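Local atomic coordinates of glycerophosphodiester phosphodiesterase (Parabacteroides distasonis, PDB entry 3NO3), a protein that belongs to the glycerophosphodiester phosphodiesterase family, whose members are built as TIM barrels, and carries bound magnesium. Residues 147-161 with 170-182. Residues are numbered along the deposited sequence; the frame is centred on the assembly and turned at random.
Sequences IRLCPKSEVSYLNGE and LGFTGLDYHYKVL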
# COMPACT_ATOMS: atom_id res chain seq x y z
N ILE A 147 -12.32 -7.57 -3.52
CA ILE A 147 -13.31 -7.10 -4.50
C ILE A 147 -14.73 -7.64 -4.15
O ILE A 147 -15.71 -6.88 -4.14
CB ILE A 147 -12.87 -7.50 -5.95
CG1 ILE A 147 -11.63 -6.67 -6.38
CG2 ILE A 147 -14.03 -7.29 -6.99
CD1 ILE A 147 -10.85 -7.31 -7.55
N ARG A 148 -14.81 -8.94 -3.84
CA ARG A 148 -16.08 -9.59 -3.51
C ARG A 148 -16.69 -9.03 -2.22
O ARG A 148 -17.87 -8.75 -2.17
CB ARG A 148 -15.88 -11.11 -3.34
CG ARG A 148 -17.17 -11.90 -3.13
CD ARG A 148 -16.88 -13.38 -2.84
NE ARG A 148 -16.41 -13.62 -1.48
CZ ARG A 148 -17.17 -13.64 -0.37
NH1 ARG A 148 -18.48 -13.39 -0.40
NH2 ARG A 148 -16.60 -13.90 0.82
N LEU A 149 -15.87 -8.88 -1.20
CA LEU A 149 -16.32 -8.40 0.10
C LEU A 149 -16.63 -6.91 0.11
O LEU A 149 -17.54 -6.49 0.82
CB LEU A 149 -15.28 -8.67 1.18
CG LEU A 149 -15.11 -10.13 1.58
CD1 LEU A 149 -13.98 -10.25 2.49
CD2 LEU A 149 -16.41 -10.67 2.29
N CYS A 150 -15.86 -6.12 -0.66
CA CYS A 150 -15.95 -4.68 -0.67
C CYS A 150 -16.07 -4.15 -2.09
O CYS A 150 -15.14 -3.50 -2.62
CB CYS A 150 -14.73 -4.07 -0.00
SG CYS A 150 -14.56 -4.57 1.71
N PRO A 151 -17.24 -4.36 -2.71
CA PRO A 151 -17.39 -3.87 -4.07
C PRO A 151 -17.26 -2.37 -4.31
O PRO A 151 -17.07 -2.03 -5.46
CB PRO A 151 -18.79 -4.36 -4.50
CG PRO A 151 -19.48 -4.71 -3.24
CD PRO A 151 -18.49 -4.96 -2.17
N LYS A 152 -17.38 -1.53 -3.27
CA LYS A 152 -17.22 -0.08 -3.39
C LYS A 152 -15.85 0.40 -2.96
O LYS A 152 -15.61 1.60 -3.04
CB LYS A 152 -18.28 0.70 -2.56
CG LYS A 152 -19.77 0.33 -2.77
CD LYS A 152 -20.18 0.13 -4.24
N SER A 153 -14.97 -0.49 -2.50
CA SER A 153 -13.61 -0.10 -2.08
C SER A 153 -12.64 -0.11 -3.27
O SER A 153 -12.90 -0.70 -4.32
CB SER A 153 -13.08 -1.03 -0.99
OG SER A 153 -13.83 -0.87 0.19
N GLU A 154 -11.51 0.57 -3.09
CA GLU A 154 -10.44 0.55 -4.07
C GLU A 154 -9.62 -0.74 -3.86
O GLU A 154 -9.27 -1.08 -2.72
CB GLU A 154 -9.57 1.77 -3.90
CG GLU A 154 -10.27 3.14 -4.14
CD GLU A 154 -10.74 3.26 -5.56
OE1 GLU A 154 -9.94 3.08 -6.49
OE2 GLU A 154 -11.95 3.42 -5.75
N VAL A 155 -9.38 -1.47 -4.96
CA VAL A 155 -8.54 -2.65 -5.00
C VAL A 155 -7.61 -2.58 -6.24
O VAL A 155 -8.11 -2.51 -7.38
CB VAL A 155 -9.32 -3.95 -5.04
CG1 VAL A 155 -8.36 -5.11 -4.94
CG2 VAL A 155 -10.40 -4.03 -3.91
N SER A 156 -6.28 -2.60 -6.04
CA SER A 156 -5.31 -2.59 -7.14
C SER A 156 -4.40 -3.80 -7.13
O SER A 156 -4.01 -4.29 -6.06
CB SER A 156 -4.49 -1.32 -7.16
OG SER A 156 -5.33 -0.21 -7.18
N TYR A 157 -4.03 -4.29 -8.31
CA TYR A 157 -3.16 -5.43 -8.42
C TYR A 157 -1.72 -4.96 -8.46
O TYR A 157 -1.42 -3.98 -9.15
CB TYR A 157 -3.45 -6.16 -9.70
CG TYR A 157 -2.84 -7.51 -9.91
CD1 TYR A 157 -2.88 -8.50 -8.91
CD2 TYR A 157 -2.34 -7.86 -11.14
CE1 TYR A 157 -2.38 -9.74 -9.14
CE2 TYR A 157 -1.87 -9.13 -11.39
CZ TYR A 157 -1.90 -10.07 -10.40
OH TYR A 157 -1.39 -11.30 -10.66
N LEU A 158 -0.81 -5.68 -7.77
CA LEU A 158 0.62 -5.34 -7.76
C LEU A 158 1.51 -6.08 -8.76
O LEU A 158 2.60 -5.62 -9.04
CB LEU A 158 1.21 -5.52 -6.35
CG LEU A 158 0.89 -4.44 -5.32
CD1 LEU A 158 1.22 -5.02 -3.92
CD2 LEU A 158 1.67 -3.13 -5.58
N ASN A 159 1.07 -7.21 -9.30
CA ASN A 159 2.07 -8.17 -9.85
C ASN A 159 2.55 -7.90 -11.28
O ASN A 159 3.60 -8.43 -11.70
CB ASN A 159 1.52 -9.59 -9.75
CG ASN A 159 2.59 -10.63 -9.87
OD1 ASN A 159 3.51 -10.61 -9.10
ND2 ASN A 159 2.50 -11.52 -10.89
N GLY A 160 1.80 -7.09 -12.04
CA GLY A 160 2.36 -6.46 -13.23
C GLY A 160 2.03 -7.10 -14.57
O GLY A 160 2.39 -6.52 -15.60
N GLU A 161 1.32 -8.24 -14.61
CA GLU A 161 1.21 -9.00 -15.87
C GLU A 161 -0.12 -8.84 -16.58
O GLU A 161 -0.24 -9.27 -17.70
CB GLU A 161 1.56 -10.50 -15.66
CG GLU A 161 0.46 -11.41 -15.07
CD GLU A 161 0.20 -11.22 -13.58
OE1 GLU A 161 0.96 -10.49 -12.90
OE2 GLU A 161 -0.77 -11.83 -13.07
N LEU A 170 -12.11 -8.13 -14.12
CA LEU A 170 -12.08 -8.81 -12.80
C LEU A 170 -12.64 -7.95 -11.63
O LEU A 170 -12.78 -8.47 -10.52
CB LEU A 170 -10.66 -9.34 -12.47
CG LEU A 170 -10.20 -10.51 -13.40
CD1 LEU A 170 -8.70 -10.80 -13.33
CD2 LEU A 170 -10.95 -11.82 -13.12
N GLY A 171 -13.01 -6.69 -11.89
CA GLY A 171 -13.51 -5.79 -10.84
C GLY A 171 -12.45 -5.00 -10.10
O GLY A 171 -12.75 -4.37 -9.09
N PHE A 172 -11.23 -4.94 -10.61
CA PHE A 172 -10.23 -4.06 -10.00
C PHE A 172 -10.59 -2.62 -10.28
O PHE A 172 -11.23 -2.33 -11.31
CB PHE A 172 -8.84 -4.33 -10.57
CG PHE A 172 -8.18 -5.59 -10.04
CD1 PHE A 172 -8.42 -6.84 -10.60
CD2 PHE A 172 -7.32 -5.51 -8.94
CE1 PHE A 172 -7.79 -7.98 -10.09
CE2 PHE A 172 -6.71 -6.64 -8.44
CZ PHE A 172 -6.93 -7.86 -9.02
N THR A 173 -10.20 -1.73 -9.37
CA THR A 173 -10.35 -0.31 -9.56
C THR A 173 -9.02 0.37 -9.94
O THR A 173 -9.03 1.56 -10.24
CB THR A 173 -10.93 0.38 -8.31
OG1 THR A 173 -9.95 0.33 -7.28
CG2 THR A 173 -12.21 -0.30 -7.87
N GLY A 174 -7.90 -0.35 -9.95
CA GLY A 174 -6.64 0.20 -10.39
C GLY A 174 -5.51 -0.81 -10.57
O GLY A 174 -5.69 -1.99 -10.31
N LEU A 175 -4.40 -0.35 -11.13
CA LEU A 175 -3.14 -1.06 -11.11
C LEU A 175 -2.16 -0.29 -10.24
O LEU A 175 -2.27 0.93 -10.09
CB LEU A 175 -2.56 -1.25 -12.53
CG LEU A 175 -2.13 -0.11 -13.44
CD1 LEU A 175 -0.81 0.52 -13.07
CD2 LEU A 175 -2.11 -0.68 -14.92
N ASP A 176 -1.21 -1.03 -9.70
CA ASP A 176 -0.12 -0.51 -8.88
C ASP A 176 1.12 -1.33 -9.25
O ASP A 176 1.40 -2.37 -8.66
CB ASP A 176 -0.51 -0.63 -7.40
CG ASP A 176 0.44 0.03 -6.48
OD1 ASP A 176 1.40 0.70 -6.91
OD2 ASP A 176 0.15 -0.02 -5.29
N TYR A 177 1.82 -0.90 -10.30
CA TYR A 177 2.78 -1.75 -10.99
C TYR A 177 4.20 -1.18 -10.89
O TYR A 177 4.39 0.03 -10.76
CB TYR A 177 2.37 -1.89 -12.45
CG TYR A 177 1.24 -2.86 -12.79
CD1 TYR A 177 0.57 -3.65 -11.81
CD2 TYR A 177 0.90 -3.07 -14.13
CE1 TYR A 177 -0.40 -4.54 -12.17
CE2 TYR A 177 -0.08 -4.00 -14.49
CZ TYR A 177 -0.71 -4.74 -13.51
OH TYR A 177 -1.63 -5.65 -13.85
N HIS A 178 5.19 -2.07 -10.96
CA HIS A 178 6.60 -1.67 -10.95
C HIS A 178 6.89 -0.73 -12.12
O HIS A 178 6.34 -0.89 -13.19
CB HIS A 178 7.53 -2.90 -10.98
CG HIS A 178 8.98 -2.58 -10.81
ND1 HIS A 178 9.89 -2.72 -11.83
CD2 HIS A 178 9.69 -2.14 -9.74
CE1 HIS A 178 11.09 -2.37 -11.40
NE2 HIS A 178 11.00 -2.03 -10.13
N TYR A 179 7.72 0.29 -11.90
CA TYR A 179 7.97 1.25 -12.95
C TYR A 179 8.40 0.66 -14.30
O TYR A 179 7.99 1.17 -15.33
CB TYR A 179 8.92 2.38 -12.50
CG TYR A 179 10.32 1.97 -12.15
CD1 TYR A 179 11.31 1.89 -13.12
CD2 TYR A 179 10.70 1.77 -10.82
CE1 TYR A 179 12.65 1.55 -12.78
CE2 TYR A 179 12.02 1.44 -10.48
CZ TYR A 179 12.98 1.32 -11.46
OH TYR A 179 14.26 0.98 -11.12
N LYS A 180 9.17 -0.42 -14.29
CA LYS A 180 9.61 -1.04 -15.55
C LYS A 180 8.50 -1.66 -16.36
O LYS A 180 8.57 -1.66 -17.61
CB LYS A 180 10.72 -2.07 -15.30
CG LYS A 180 12.00 -1.39 -14.83
CD LYS A 180 13.19 -2.36 -14.70
CE LYS A 180 14.52 -1.61 -14.64
NZ LYS A 180 15.25 -2.03 -13.43
N VAL A 181 7.46 -2.13 -15.68
CA VAL A 181 6.26 -2.61 -16.36
C VAL A 181 5.61 -1.46 -17.14
O VAL A 181 5.24 -1.64 -18.31
CB VAL A 181 5.24 -3.26 -15.39
CG1 VAL A 181 3.97 -3.64 -16.12
CG2 VAL A 181 5.87 -4.51 -14.69
N LEU A 182 5.51 -0.29 -16.52
CA LEU A 182 4.88 0.86 -17.17
C LEU A 182 5.75 1.44 -18.26
O LEU A 182 5.22 1.87 -19.29
CB LEU A 182 4.45 1.93 -16.15
CG LEU A 182 3.42 1.43 -15.12
CD1 LEU A 182 3.05 2.52 -14.20
CD2 LEU A 182 2.15 0.83 -15.78
O HOH W 1 -10.44 3.73 -9.27
O HOH W 2 -3.93 2.37 -8.59
O HOH W 3 4.42 -4.89 -11.02
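Y177 lies flat against G160. CB leads to CG, which stands beside the backbone N (chi1 -78°), and the ring lies with one face against G160, in the turn after strand 155-157. CD1 and CE1 both lie by Y157 O, which sits at the ring edge, 3.2 Å from CE1 of Y177. On the other side of the ring, CD2 is near G160 CA, and CE2 is near G160 CA and O; CZ meets G160 CA and N. One face receives G160 CA, 3.4 Å from the ring centroid, while L175 CB covers the opposite face. The tip, OH, touches Y157 CD2 and hydrogen-bonds to L162 O. Glycine suits position 160 because its phi is positive and a side chain there would press on V181.

The strands themselves run parallel. D176 N donates to Y157 O at 3.0 Å, whereas the bond from Y157 N to G174 O is weak. G174 leaves room for S156 OG, which packs against its backbone.

Just before strand 174-178, T173 OG1 accepts from V155 N (3.0 Å) and donates to E154 OE1 (2.9 Å), approaching from above the carboxylate plane; a threonine hydroxyl can do both. The F172 ring packs among I147, V155 and Y157: I147 CD1 sits over its face, 3.9 Å from the centroid, and Y157 CB touches F172 CE2 at 3.5 Å. L167 of helix 164-169 packs on F172, Y157 and Y177. Strand 155-157, this helix and strand 174-178 form a beta-alpha-beta unit, the repeating element of a TIM barrel.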